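NAD(P)H dehydrogenase (quinone) (Mycobacterium tuberculosis, PDB 1XDI) catalyses the reduction of quinones such as menadione by NADH or NADPH, using one bound FAD per subunit of a homotetramer. Local coordinates at residues Ala378-Met383 and Ile404-Ser409; Ile382-Arg387 and Thr458-Arg463; Pro219-Asp224 and Gly366-Val371; Ser395-Gly400 and Val419-Ser424; Arg303-Leu308 and Ser345-Arg350. All coordinates share one frame; numbering follows the deposited sequence.

How the contacts relate
Along the chain, contact 3 opens first, at 219-224, and closes at 366-371, tying the start of helix 223-235 to the dimerisation domain. Its loop encloses contact 5, where 303-308 meets the 345-350 loop before strand 353-356; the two touch through R350, which lies by E221 and P368. The remaining three contacts belong to the dimerisation domain. Contacts 1 and 2 both start from strand 379-385 and share I382 and M383: contact 1 pairs this strand with its neighbour 401-407, whereas contact 2 closes later, against helix 454-464. Contact 4 lies within the loop of contact 2 and crosses contact 1, joining the entrance of strand 401-407 to the far part of strand 413-420 and the turn after it.

Contact 1: residues Ala378-Met383 and Ile404-Ser409; sequences AARTIM and IFCRRS
Strand residues A379-M383 run antiparallel to I404-R407, the axes of these short pieces 4.5 Å apart and their directions 161° apart. They belong to the antiparallel sheet of the dimerisation domain, in which strand 379-385 is outermost within the chain. R380 and C406 form a hydrogen-bonded pair, with C406 N to R380 O at 2.8 Å and a matching bond back from R380 N. I382 N reaches I404 O at 3.3 Å, while the return bond is weak. Beyond the strand, R408 N donates to A378 O at 3.2 Å. T381 and F405, a non-hydrogen-bonded pair, share one face; the branched T381 CB meets F405 CD1 obliquely at 3.7 Å, and I372 of helix 369-374 packs on both. Threonine suits the strand through its beta branch, phenylalanine through its bulk beneath the helix. The other face carries R380, I382, I404 and C406, next to helix 454-464. A bend at chi3 (-69°) folds R380 back along the neighbouring strand, putting C406 SG and R407 O over one face of the guanidinium, with R408 O near its plane. R380 NH1 lies 3.6 Å from C406 SG.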
# COMPACT_ATOMS: atom_id res chain seq x y z
N ALA A 378 -11.11 16.40 8.19
CA ALA A 378 -12.35 15.82 7.68
C ALA A 378 -12.36 14.35 7.98
O ALA A 378 -11.85 13.57 7.17
CB ALA A 378 -12.45 16.04 6.19
N ALA A 379 -12.96 13.95 9.10
CA ALA A 379 -12.96 12.54 9.46
C ALA A 379 -14.22 11.94 10.06
O ALA A 379 -15.08 12.65 10.53
CB ALA A 379 -11.79 12.28 10.41
N ARG A 380 -14.30 10.62 10.05
CA ARG A 380 -15.41 9.86 10.62
C ARG A 380 -14.85 9.32 11.94
O ARG A 380 -13.69 8.98 12.01
CB ARG A 380 -15.78 8.69 9.71
CG ARG A 380 -17.24 8.65 9.30
CD ARG A 380 -17.50 7.49 8.34
NE ARG A 380 -16.86 7.69 7.05
CZ ARG A 380 -16.10 6.77 6.45
NH1 ARG A 380 -15.87 5.61 7.05
NH2 ARG A 380 -15.61 6.96 5.23
N THR A 381 -15.66 9.25 12.98
CA THR A 381 -15.21 8.79 14.27
C THR A 381 -16.19 7.81 14.93
O THR A 381 -17.37 7.85 14.69
CB THR A 381 -15.12 9.98 15.22
OG1 THR A 381 -16.38 10.16 15.88
CG2 THR A 381 -14.81 11.26 14.46
N ILE A 382 -15.71 6.96 15.82
CA ILE A 382 -16.59 6.06 16.53
C ILE A 382 -16.04 5.79 17.91
O ILE A 382 -14.84 5.81 18.11
CB ILE A 382 -16.74 4.74 15.77
CG1 ILE A 382 -17.58 3.77 16.56
CG2 ILE A 382 -15.37 4.16 15.49
CD1 ILE A 382 -18.12 2.67 15.67
N MET A 383 -16.90 5.60 18.89
CA MET A 383 -16.43 5.27 20.22
C MET A 383 -17.16 4.01 20.61
O MET A 383 -18.36 3.97 20.80
CB MET A 383 -16.71 6.34 21.24
CG MET A 383 -16.71 5.76 22.61
SD MET A 383 -16.50 7.02 23.87
CE MET A 383 -18.15 7.32 24.37
N ILE A 404 -11.73 5.01 17.24
CA ILE A 404 -10.92 4.98 16.04
C ILE A 404 -11.38 6.14 15.13
O ILE A 404 -12.57 6.40 15.03
CB ILE A 404 -11.09 3.60 15.36
CG1 ILE A 404 -9.92 2.70 15.77
CG2 ILE A 404 -11.19 3.73 13.86
CD1 ILE A 404 -10.19 1.22 15.45
N PHE A 405 -10.44 6.87 14.52
CA PHE A 405 -10.79 8.01 13.64
C PHE A 405 -10.33 7.80 12.22
O PHE A 405 -9.22 7.33 12.01
CB PHE A 405 -10.13 9.33 14.07
CG PHE A 405 -10.33 9.68 15.48
CD1 PHE A 405 -11.59 9.53 16.07
CD2 PHE A 405 -9.26 10.11 16.23
CE1 PHE A 405 -11.77 9.79 17.44
CE2 PHE A 405 -9.40 10.39 17.59
CZ PHE A 405 -10.67 10.22 18.20
N CYS A 406 -11.13 8.16 11.23
CA CYS A 406 -10.68 7.94 9.88
C CYS A 406 -11.05 8.94 8.84
O CYS A 406 -12.06 9.62 8.91
CB CYS A 406 -11.07 6.54 9.38
SG CYS A 406 -12.80 6.35 8.88
N ARG A 407 -10.18 9.02 7.84
CA ARG A 407 -10.40 9.90 6.73
C ARG A 407 -11.84 9.67 6.16
O ARG A 407 -12.31 8.53 6.07
CB ARG A 407 -9.34 9.59 5.70
CG ARG A 407 -8.92 10.79 4.92
CD ARG A 407 -8.17 11.75 5.81
NE ARG A 407 -6.80 11.32 6.00
CZ ARG A 407 -5.87 12.09 6.56
NH1 ARG A 407 -6.18 13.32 6.97
NH2 ARG A 407 -4.62 11.63 6.71
N ARG A 408 -12.52 10.77 5.80
CA ARG A 408 -13.89 10.77 5.27
C ARG A 408 -14.13 9.92 4.04
O ARG A 408 -15.01 9.08 4.00
CB ARG A 408 -14.29 12.19 4.91
CG ARG A 408 -14.82 12.99 6.03
CD ARG A 408 -16.33 13.04 5.94
NE ARG A 408 -16.89 13.66 7.13
CZ ARG A 408 -18.13 13.41 7.58
NH1 ARG A 408 -18.93 12.56 6.93
NH2 ARG A 408 -18.54 13.99 8.71
N SER A 409 -13.36 10.21 3.01
CA SER A 409 -13.48 9.51 1.75
C SER A 409 -12.73 8.19 1.74
O SER A 409 -13.33 7.11 1.69
CB SER A 409 -12.98 10.42 0.64
OG SER A 409 -11.80 11.10 1.04

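Contact 2: residues Ile382-Arg387 and Thr458-Arg463; sequences IMLPLR and TEAARR
I382 and L384 of strand 382-385 point toward helix 458-463, which lies on the sheet of the dimerisation domain in an alpha/beta layer. The two short axes approach to 8.9 Å, with 142° between their directions. R463 spans much of this contact. Its CB meets I382 CD1 at 3.7 Å, and the two side chains cross at about a right angle. With CG anti to the carbonyl carbon (chi1 -56°), the chain runs extended from CG to NE, and CD also passes I382 CD1, at 4.2 Å. At the end, L384 CD1 lies over one face of the guanidinium, 4.3 Å from NH1. The other two nitrogens turn back to the helix: NE and NH2 each bond E459 OE2, both at 2.8 Å, from the same face of the carboxylate. Arginine thus suits the place twice over, with methylenes for the isoleucine and a charged end for a glutamate one turn away.

E459 is shared, since its OE1 takes R462 NH1 at 3.2 Å, and the three residues form a salt-bridge network in which the two arginines would favour the ionised form of E459. R462 also bonds A444 O, while Q104 of the third subunit packs on E459. Nearer the middle, small A460 admits the strand: I382 CG2 faces its carbonyl oxygen, and L384, with CG anti to the backbone N (chi1 171°), brings CD2 alongside it. L384 CD2 lies 4.5 Å from A460 CB.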
# COMPACT_ATOMS: atom_id res chain seq x y z
N ILE A 382 -15.71 6.96 15.82
CA ILE A 382 -16.59 6.06 16.53
C ILE A 382 -16.04 5.79 17.91
O ILE A 382 -14.84 5.81 18.11
CB ILE A 382 -16.74 4.74 15.77
CG1 ILE A 382 -17.58 3.77 16.56
CG2 ILE A 382 -15.37 4.16 15.49
CD1 ILE A 382 -18.12 2.67 15.67
N MET A 383 -16.90 5.60 18.89
CA MET A 383 -16.43 5.27 20.22
C MET A 383 -17.16 4.01 20.61
O MET A 383 -18.36 3.97 20.80
CB MET A 383 -16.71 6.34 21.24
CG MET A 383 -16.71 5.76 22.61
SD MET A 383 -16.50 7.02 23.87
CE MET A 383 -18.15 7.32 24.37
N LEU A 384 -16.41 2.95 20.74
CA LEU A 384 -17.01 1.69 21.10
C LEU A 384 -16.70 1.27 22.56
O LEU A 384 -15.55 1.03 22.92
CB LEU A 384 -16.54 0.68 20.09
CG LEU A 384 -16.87 -0.74 20.38
CD1 LEU A 384 -18.35 -0.91 20.59
CD2 LEU A 384 -16.39 -1.53 19.19
N PRO A 385 -17.70 1.28 23.44
CA PRO A 385 -17.44 0.87 24.82
C PRO A 385 -16.80 -0.50 24.77
O PRO A 385 -17.01 -1.20 23.77
CB PRO A 385 -18.81 0.80 25.41
CG PRO A 385 -19.48 1.97 24.75
CD PRO A 385 -19.03 1.87 23.31
N LEU A 386 -16.03 -0.88 25.78
CA LEU A 386 -15.42 -2.21 25.81
C LEU A 386 -16.26 -3.19 26.63
O LEU A 386 -16.06 -4.42 26.54
CB LEU A 386 -13.99 -2.17 26.40
CG LEU A 386 -12.89 -1.80 25.41
CD1 LEU A 386 -11.56 -1.40 26.04
CD2 LEU A 386 -12.76 -3.00 24.52
N ARG A 387 -17.24 -2.69 27.38
CA ARG A 387 -17.94 -3.60 28.24
C ARG A 387 -18.76 -4.65 27.60
O ARG A 387 -19.06 -5.66 28.23
CB ARG A 387 -18.72 -2.87 29.32
CG ARG A 387 -19.87 -2.06 28.94
CD ARG A 387 -19.99 -1.17 30.12
NE ARG A 387 -21.33 -0.71 30.43
CZ ARG A 387 -21.63 0.03 31.49
NH1 ARG A 387 -20.69 0.41 32.36
NH2 ARG A 387 -22.88 0.36 31.71
N THR A 458 -10.90 -4.29 15.67
CA THR A 458 -11.25 -4.57 14.31
C THR A 458 -12.74 -4.27 14.06
O THR A 458 -13.11 -3.97 12.94
CB THR A 458 -10.85 -6.00 13.89
OG1 THR A 458 -11.48 -6.94 14.74
CG2 THR A 458 -9.35 -6.19 14.01
N GLU A 459 -13.59 -4.31 15.09
CA GLU A 459 -15.01 -4.00 14.92
C GLU A 459 -15.07 -2.50 14.76
O GLU A 459 -15.71 -1.98 13.85
CB GLU A 459 -15.87 -4.38 16.12
CG GLU A 459 -16.84 -5.49 15.85
CD GLU A 459 -18.04 -5.07 15.02
OE1 GLU A 459 -17.90 -4.87 13.83
OE2 GLU A 459 -19.16 -4.92 15.54
N ALA A 460 -14.36 -1.80 15.63
CA ALA A 460 -14.34 -0.34 15.57
C ALA A 460 -14.13 0.06 14.09
O ALA A 460 -14.99 0.69 13.49
CB ALA A 460 -13.24 0.21 16.49
N ALA A 461 -13.03 -0.34 13.46
CA ALA A 461 -12.87 0.05 12.08
C ALA A 461 -13.97 -0.61 11.25
O ALA A 461 -14.49 0.00 10.35
CB ALA A 461 -11.50 -0.34 11.57
N ARG A 462 -14.37 -1.84 11.53
CA ARG A 462 -15.41 -2.42 10.66
C ARG A 462 -16.63 -1.49 10.51
O ARG A 462 -17.16 -1.30 9.43
CB ARG A 462 -15.87 -3.79 11.18
CG ARG A 462 -16.71 -4.52 10.23
CD ARG A 462 -16.92 -5.96 10.67
NE ARG A 462 -15.67 -6.73 10.68
CZ ARG A 462 -15.11 -7.20 11.79
NH1 ARG A 462 -15.70 -7.00 12.98
NH2 ARG A 462 -13.95 -7.84 11.71
N ARG A 463 -17.04 -0.88 11.61
CA ARG A 463 -18.21 -0.01 11.56
C ARG A 463 -17.91 1.29 10.84
O ARG A 463 -18.83 1.93 10.33
CB ARG A 463 -18.76 0.21 12.98
CG ARG A 463 -19.09 -1.10 13.68
CD ARG A 463 -19.94 -1.00 15.00
NE ARG A 463 -19.92 -2.27 15.78
CZ ARG A 463 -20.54 -2.42 16.95
NH1 ARG A 463 -21.22 -1.39 17.43
NH2 ARG A 463 -20.43 -3.55 17.66

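Contact 3: residues Pro219-Asp224 and Gly366-Val371; sequences PYEDAD and GVPQSV
E221 lays its side chain obliquely across the ring of P368. Its chi1 (-147°) places CG 3.9 Å from P368 CB, and a bend at chi2 carries CD and OE1 onto P368 CG, with E221 OE1 3.3 Å from P368 CG. CG and the carboxylate carbon lie against the ring, while OE1 has a long, weak ion pair with R350 NH2. D222 holds CG anti to the backbone N (chi1 -172°), a conformation that lets one carboxylate serve two ends: OD1 caps A225 N, and OD2 forms a salt bridge with K403 while passing 4.0 Å from Q369 CB. Q369 is extended beyond CG; its amide plane is turned 57° from the D222 carboxylate, its OE1 makes a weak bond to K403, and NE2 bonds D373. Across the gap a water accepts from S370 N at 3.0 Å and donates weakly to E221 O at 3.3 Å. P368 sits at the N-cap position, where the helix makes no use of the residue's own N-H. The starts of helices 223-235 and 369-374 thus lie side by side at D222 and Q369, with K403 held between D222 and D224. Aspartate suits its place because its short carboxylate can reach forward to the amide three residues on, the N-cap of helix 223-235 where the parallel-sheet region meets the dimerisation domain.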
# COMPACT_ATOMS: atom_id res chain seq x y z
N PRO A 219 -5.02 16.47 33.33
CA PRO A 219 -5.73 17.11 32.23
C PRO A 219 -5.36 16.21 31.09
O PRO A 219 -4.25 15.71 31.07
CB PRO A 219 -5.08 18.48 32.14
CG PRO A 219 -3.71 18.21 32.52
CD PRO A 219 -3.82 17.24 33.69
N TYR A 220 -6.27 15.99 30.16
CA TYR A 220 -5.98 15.10 29.05
C TYR A 220 -6.71 15.49 27.77
O TYR A 220 -7.84 15.89 27.81
CB TYR A 220 -6.31 13.66 29.47
CG TYR A 220 -5.73 12.64 28.52
CD1 TYR A 220 -4.34 12.47 28.39
CD2 TYR A 220 -6.57 11.95 27.63
CE1 TYR A 220 -3.81 11.69 27.39
CE2 TYR A 220 -6.05 11.16 26.62
CZ TYR A 220 -4.67 11.03 26.49
OH TYR A 220 -4.20 10.31 25.43
N GLU A 221 -6.05 15.36 26.64
CA GLU A 221 -6.63 15.74 25.34
C GLU A 221 -8.01 15.20 25.02
O GLU A 221 -8.92 15.95 24.70
CB GLU A 221 -5.67 15.39 24.17
CG GLU A 221 -5.71 16.37 22.96
CD GLU A 221 -4.30 16.54 22.26
OE1 GLU A 221 -3.64 15.52 21.83
OE2 GLU A 221 -3.84 17.71 22.14
N ASP A 222 -8.17 13.90 25.07
CA ASP A 222 -9.47 13.33 24.75
C ASP A 222 -10.42 13.42 25.95
O ASP A 222 -10.15 12.86 27.02
CB ASP A 222 -9.29 11.90 24.32
CG ASP A 222 -10.52 11.34 23.82
OD1 ASP A 222 -11.27 10.79 24.67
OD2 ASP A 222 -10.72 11.50 22.58
N ALA A 223 -11.53 14.11 25.75
CA ALA A 223 -12.52 14.33 26.80
C ALA A 223 -13.03 13.06 27.46
O ALA A 223 -12.97 12.91 28.68
CB ALA A 223 -13.70 15.13 26.26
N ASP A 224 -13.55 12.16 26.65
CA ASP A 224 -14.07 10.90 27.17
C ASP A 224 -13.07 10.12 28.09
O ASP A 224 -13.49 9.54 29.12
CB ASP A 224 -14.56 10.05 25.99
CG ASP A 224 -15.71 10.74 25.20
OD1 ASP A 224 -16.85 10.70 25.70
OD2 ASP A 224 -15.47 11.32 24.11
N GLY A 366 -2.41 9.94 16.69
CA GLY A 366 -2.99 10.71 15.62
C GLY A 366 -3.89 11.87 15.99
O GLY A 366 -3.91 12.33 17.13
N VAL A 367 -4.69 12.31 15.01
CA VAL A 367 -5.53 13.47 15.22
C VAL A 367 -6.39 13.37 16.45
O VAL A 367 -7.02 12.36 16.65
CB VAL A 367 -6.45 13.73 14.01
CG1 VAL A 367 -7.21 15.04 14.22
CG2 VAL A 367 -5.64 13.84 12.73
N PRO A 368 -6.41 14.40 17.30
CA PRO A 368 -7.28 14.30 18.48
C PRO A 368 -8.74 14.44 18.08
O PRO A 368 -9.03 15.02 17.05
CB PRO A 368 -6.81 15.46 19.35
CG PRO A 368 -5.36 15.56 19.02
CD PRO A 368 -5.34 15.39 17.51
N GLN A 369 -9.69 13.92 18.87
CA GLN A 369 -11.07 14.15 18.47
C GLN A 369 -11.31 15.66 18.50
O GLN A 369 -12.10 16.15 17.69
CB GLN A 369 -12.13 13.44 19.34
CG GLN A 369 -13.37 13.16 18.47
CD GLN A 369 -14.52 12.46 19.15
OE1 GLN A 369 -14.36 11.42 19.78
NE2 GLN A 369 -15.71 13.02 18.98
N SER A 370 -10.62 16.38 19.41
CA SER A 370 -10.73 17.85 19.51
C SER A 370 -10.82 18.41 18.10
O SER A 370 -11.85 18.97 17.68
CB SER A 370 -9.50 18.51 20.13
OG SER A 370 -9.19 17.99 21.40
N VAL A 371 -9.71 18.23 17.37
CA VAL A 371 -9.58 18.71 16.00
C VAL A 371 -10.66 18.27 15.01
O VAL A 371 -11.23 19.09 14.30
CB VAL A 371 -8.19 18.30 15.44
CG1 VAL A 371 -8.11 18.58 13.95
CG2 VAL A 371 -7.12 19.09 16.16
O HOH W 1 -9.31 14.87 21.65

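Contact 4: residues Ser395-Gly400 and Val419-Ser424; sequences SEMRHG and VAPIAS
M397 points its side chain straight at P421, so that the thioether end meets the CG-CD side of the proline ring. SD approaches P421 CD at 3.3 Å, and CE follows to 3.7 Å from P421 CG. Setting CG anti to the carbonyl carbon (chi1 -59°) aims the chain across the gap, and the bend at chi3 (-145°) turns the terminal methyl along the ring. A420 CB adds a looser touch to the sulfur at 4.4 Å. Methionine suits this place because a flexible, unbranched chain can follow the rigid ring, while L453 packs on it from the same chain. Beside this pair the backbones run close, with G400 CA 4.9 Å from A420 CA. V419 points toward the loop, and its branched side chain also packs on helix 223-235. Before M397 stands E396, whose positive phi lets M397 N reach A392 O and E396 N reach K393 O. The loop thus begins with a Schellman motif closing helix 390-394, and it ends at G400, beside V419, at the open end of the antiparallel hairpin formed by strands 401-407 and 413-420 of the dimerisation domain.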
# COMPACT_ATOMS: atom_id res chain seq x y z
N SER A 395 -12.10 -9.41 32.50
CA SER A 395 -11.19 -8.56 33.32
C SER A 395 -11.97 -7.46 34.10
O SER A 395 -11.42 -6.42 34.52
CB SER A 395 -10.13 -7.89 32.45
OG SER A 395 -9.66 -8.75 31.42
N GLU A 396 -13.27 -7.70 34.25
CA GLU A 396 -14.17 -6.82 34.97
C GLU A 396 -13.96 -5.35 34.72
O GLU A 396 -13.80 -4.58 35.66
CB GLU A 396 -14.12 -7.14 36.46
CG GLU A 396 -14.49 -8.57 36.75
CD GLU A 396 -15.21 -8.70 38.04
OE1 GLU A 396 -16.46 -8.78 38.04
OE2 GLU A 396 -14.52 -8.69 39.08
N MET A 397 -13.98 -4.99 33.43
CA MET A 397 -13.82 -3.62 32.93
C MET A 397 -15.21 -3.14 32.62
O MET A 397 -15.94 -3.79 31.86
CB MET A 397 -13.05 -3.57 31.63
CG MET A 397 -11.67 -4.15 31.65
SD MET A 397 -11.00 -4.16 29.99
CE MET A 397 -10.07 -5.63 30.07
N ARG A 398 -15.55 -1.98 33.18
CA ARG A 398 -16.84 -1.41 32.93
C ARG A 398 -16.80 -0.01 32.29
O ARG A 398 -17.82 0.51 31.86
CB ARG A 398 -17.59 -1.39 34.23
CG ARG A 398 -17.83 -2.78 34.71
CD ARG A 398 -18.65 -2.78 35.97
NE ARG A 398 -19.82 -1.93 35.82
CZ ARG A 398 -20.76 -2.12 34.90
NH1 ARG A 398 -20.66 -3.14 34.04
NH2 ARG A 398 -21.77 -1.26 34.81
N HIS A 399 -15.63 0.58 32.18
CA HIS A 399 -15.60 1.91 31.62
C HIS A 399 -14.59 2.09 30.50
O HIS A 399 -14.38 3.23 30.02
CB HIS A 399 -15.35 2.89 32.74
CG HIS A 399 -16.31 2.73 33.88
ND1 HIS A 399 -17.59 3.21 33.83
CD2 HIS A 399 -16.17 2.13 35.08
CE1 HIS A 399 -18.21 2.92 34.96
NE2 HIS A 399 -17.37 2.27 35.74
N GLY A 400 -14.00 0.97 30.08
CA GLY A 400 -13.03 1.05 29.00
C GLY A 400 -13.71 1.27 27.66
O GLY A 400 -14.94 1.08 27.53
N VAL A 419 -8.73 3.31 26.01
CA VAL A 419 -8.70 3.37 27.44
C VAL A 419 -9.03 1.96 27.95
O VAL A 419 -10.19 1.54 27.86
CB VAL A 419 -9.73 4.38 27.95
CG1 VAL A 419 -10.04 4.15 29.42
CG2 VAL A 419 -9.18 5.75 27.78
N ALA A 420 -8.03 1.23 28.44
CA ALA A 420 -8.24 -0.12 29.01
C ALA A 420 -7.01 -0.54 29.85
O ALA A 420 -5.99 0.18 29.86
CB ALA A 420 -8.47 -1.13 27.94
N PRO A 421 -7.08 -1.70 30.54
CA PRO A 421 -5.93 -2.09 31.36
C PRO A 421 -4.60 -2.21 30.62
O PRO A 421 -3.55 -1.89 31.19
CB PRO A 421 -6.36 -3.39 32.00
CG PRO A 421 -7.88 -3.34 31.93
CD PRO A 421 -8.14 -2.73 30.61
N ILE A 422 -4.62 -2.66 29.35
CA ILE A 422 -3.37 -2.76 28.60
C ILE A 422 -3.40 -1.87 27.38
O ILE A 422 -3.04 -2.28 26.29
CB ILE A 422 -3.10 -4.24 28.15
CG1 ILE A 422 -4.33 -4.80 27.46
CG2 ILE A 422 -2.64 -5.10 29.33
CD1 ILE A 422 -4.10 -6.19 26.98
N ALA A 423 -3.82 -0.64 27.53
CA ALA A 423 -3.92 0.21 26.36
C ALA A 423 -2.55 0.41 25.71
O ALA A 423 -2.44 0.48 24.47
CB ALA A 423 -4.55 1.55 26.72
N SER A 424 -1.53 0.48 26.56
CA SER A 424 -0.17 0.72 26.10
C SER A 424 0.27 -0.33 25.06
O SER A 424 1.14 -0.06 24.26
CB SER A 424 0.79 0.76 27.29
OG SER A 424 0.82 -0.48 27.99

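Contact 5: residues Arg303-Leu308 and Ser345-Arg350; sequences RVSRTL and SPIRLR
The R303 guanidinium receives P346 obliquely, so that the proline stands neither squarely over a face nor at an edge; NH1 comes 3.3 Å from P346 CG. Behind the planar group, the methylenes follow the same ring, with R303 CD 3.7 Å from P346 CB and R303 CB 3.9 Å from the same atom. A bend at chi3 (-34°) turns the guanidinium across the proline instead of letting it run straight on. Next to it V304 lies side by side with P346, both pointing the same way, and V304 CG2 sits 3.9 Å from P346 CG. The backbones are joined by a weak hydrogen bond from I347 N to R303 O at 3.4 Å, and P346 CA offers the same oxygen a C-H contact at 3.4 Å. I334 of helix 325-339 and L447 of the third subunit pack on I347. S305 gives its hydroxyl to a hydrogen bond with Q331 O. G341 of the fourth subunit covers R303 and V304. Proline supplies a rigid apolar wedge without an N-H, and the chemistry is consistent with loops held largely by apolar packing, with one weak backbone bond adding little direction.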
# COMPACT_ATOMS: atom_id res chain seq x y z
N ARG A 303 13.90 17.46 11.91
CA ARG A 303 12.84 16.48 11.79
C ARG A 303 13.68 15.25 11.43
O ARG A 303 13.21 14.09 11.43
CB ARG A 303 11.92 16.89 10.64
CG ARG A 303 10.42 16.88 10.93
CD ARG A 303 9.73 17.01 9.56
NE ARG A 303 10.53 17.86 8.65
CZ ARG A 303 10.79 17.62 7.35
NH1 ARG A 303 10.31 16.53 6.76
NH2 ARG A 303 11.51 18.48 6.65
N VAL A 304 14.96 15.55 11.15
CA VAL A 304 15.94 14.54 10.80
C VAL A 304 17.04 14.49 11.88
O VAL A 304 18.12 13.93 11.73
CB VAL A 304 16.36 14.80 9.31
CG1 VAL A 304 17.80 14.42 8.97
CG2 VAL A 304 15.42 13.97 8.46
N SER A 305 16.67 15.05 13.04
CA SER A 305 17.50 15.09 14.25
C SER A 305 18.77 15.90 14.21
O SER A 305 19.64 15.73 15.08
CB SER A 305 17.84 13.68 14.72
OG SER A 305 16.65 12.96 15.03
N ARG A 306 18.93 16.80 13.24
CA ARG A 306 20.17 17.53 13.30
C ARG A 306 20.12 18.95 13.79
O ARG A 306 19.11 19.64 13.66
CB ARG A 306 20.94 17.44 11.99
CG ARG A 306 20.26 17.96 10.90
CD ARG A 306 20.78 17.40 9.64
NE ARG A 306 19.81 17.95 8.75
CZ ARG A 306 20.04 18.36 7.53
NH1 ARG A 306 21.27 18.26 7.02
NH2 ARG A 306 19.03 18.94 6.88
N THR A 307 21.21 19.32 14.44
CA THR A 307 21.33 20.65 14.98
C THR A 307 21.77 21.57 13.83
O THR A 307 21.99 21.14 12.69
CB THR A 307 22.39 20.71 16.08
OG1 THR A 307 23.67 20.42 15.51
CG2 THR A 307 22.11 19.68 17.14
N LEU A 308 21.90 22.83 14.16
CA LEU A 308 22.26 23.88 13.23
C LEU A 308 23.75 23.80 12.86
O LEU A 308 24.20 24.45 11.89
CB LEU A 308 21.88 25.22 13.88
CG LEU A 308 20.64 25.13 14.83
CD1 LEU A 308 20.79 24.10 16.08
CD2 LEU A 308 20.35 26.57 15.35
N SER A 345 13.17 8.64 7.02
CA SER A 345 11.80 9.14 7.08
C SER A 345 11.62 10.06 8.29
O SER A 345 11.46 9.57 9.41
CB SER A 345 10.80 8.00 7.27
OG SER A 345 11.11 6.84 6.51
N PRO A 346 11.57 11.39 8.10
CA PRO A 346 11.38 12.27 9.29
C PRO A 346 10.28 11.82 10.30
O PRO A 346 9.27 11.24 9.90
CB PRO A 346 11.04 13.63 8.68
CG PRO A 346 11.69 13.55 7.26
CD PRO A 346 11.53 12.12 6.82
N ILE A 347 10.46 12.08 11.60
CA ILE A 347 9.44 11.69 12.60
C ILE A 347 8.22 12.63 12.36
O ILE A 347 8.39 13.82 12.13
CB ILE A 347 9.90 11.89 14.11
CG1 ILE A 347 11.34 11.49 14.35
CG2 ILE A 347 9.18 10.96 15.00
CD1 ILE A 347 12.42 12.56 13.81
N ARG A 348 7.01 12.08 12.41
CA ARG A 348 5.77 12.86 12.26
C ARG A 348 5.16 12.85 13.66
O ARG A 348 4.84 11.79 14.17
CB ARG A 348 4.78 12.17 11.30
CG ARG A 348 5.08 12.29 9.78
CD ARG A 348 4.89 10.97 9.04
NE ARG A 348 3.52 10.59 8.70
CZ ARG A 348 3.09 9.32 8.69
NH1 ARG A 348 3.91 8.32 9.01
NH2 ARG A 348 1.85 9.01 8.32
N LEU A 349 4.97 14.00 14.28
CA LEU A 349 4.38 13.99 15.61
C LEU A 349 3.03 13.26 15.73
O LEU A 349 2.74 12.66 16.75
CB LEU A 349 4.19 15.42 16.14
CG LEU A 349 5.36 16.34 16.46
CD1 LEU A 349 6.24 15.72 17.54
CD2 LEU A 349 6.15 16.65 15.11
N ARG A 350 2.20 13.29 14.71
CA ARG A 350 0.93 12.64 14.87
C ARG A 350 0.94 11.14 14.64
O ARG A 350 -0.11 10.52 14.41
CB ARG A 350 -0.11 13.38 14.04
CG ARG A 350 -0.55 14.72 14.70
CD ARG A 350 -1.01 14.41 16.13
NE ARG A 350 -1.39 15.54 16.99
CZ ARG A 350 -1.26 15.51 18.32
NH1 ARG A 350 -0.76 14.42 18.93
NH2 ARG A 350 -1.65 16.55 19.07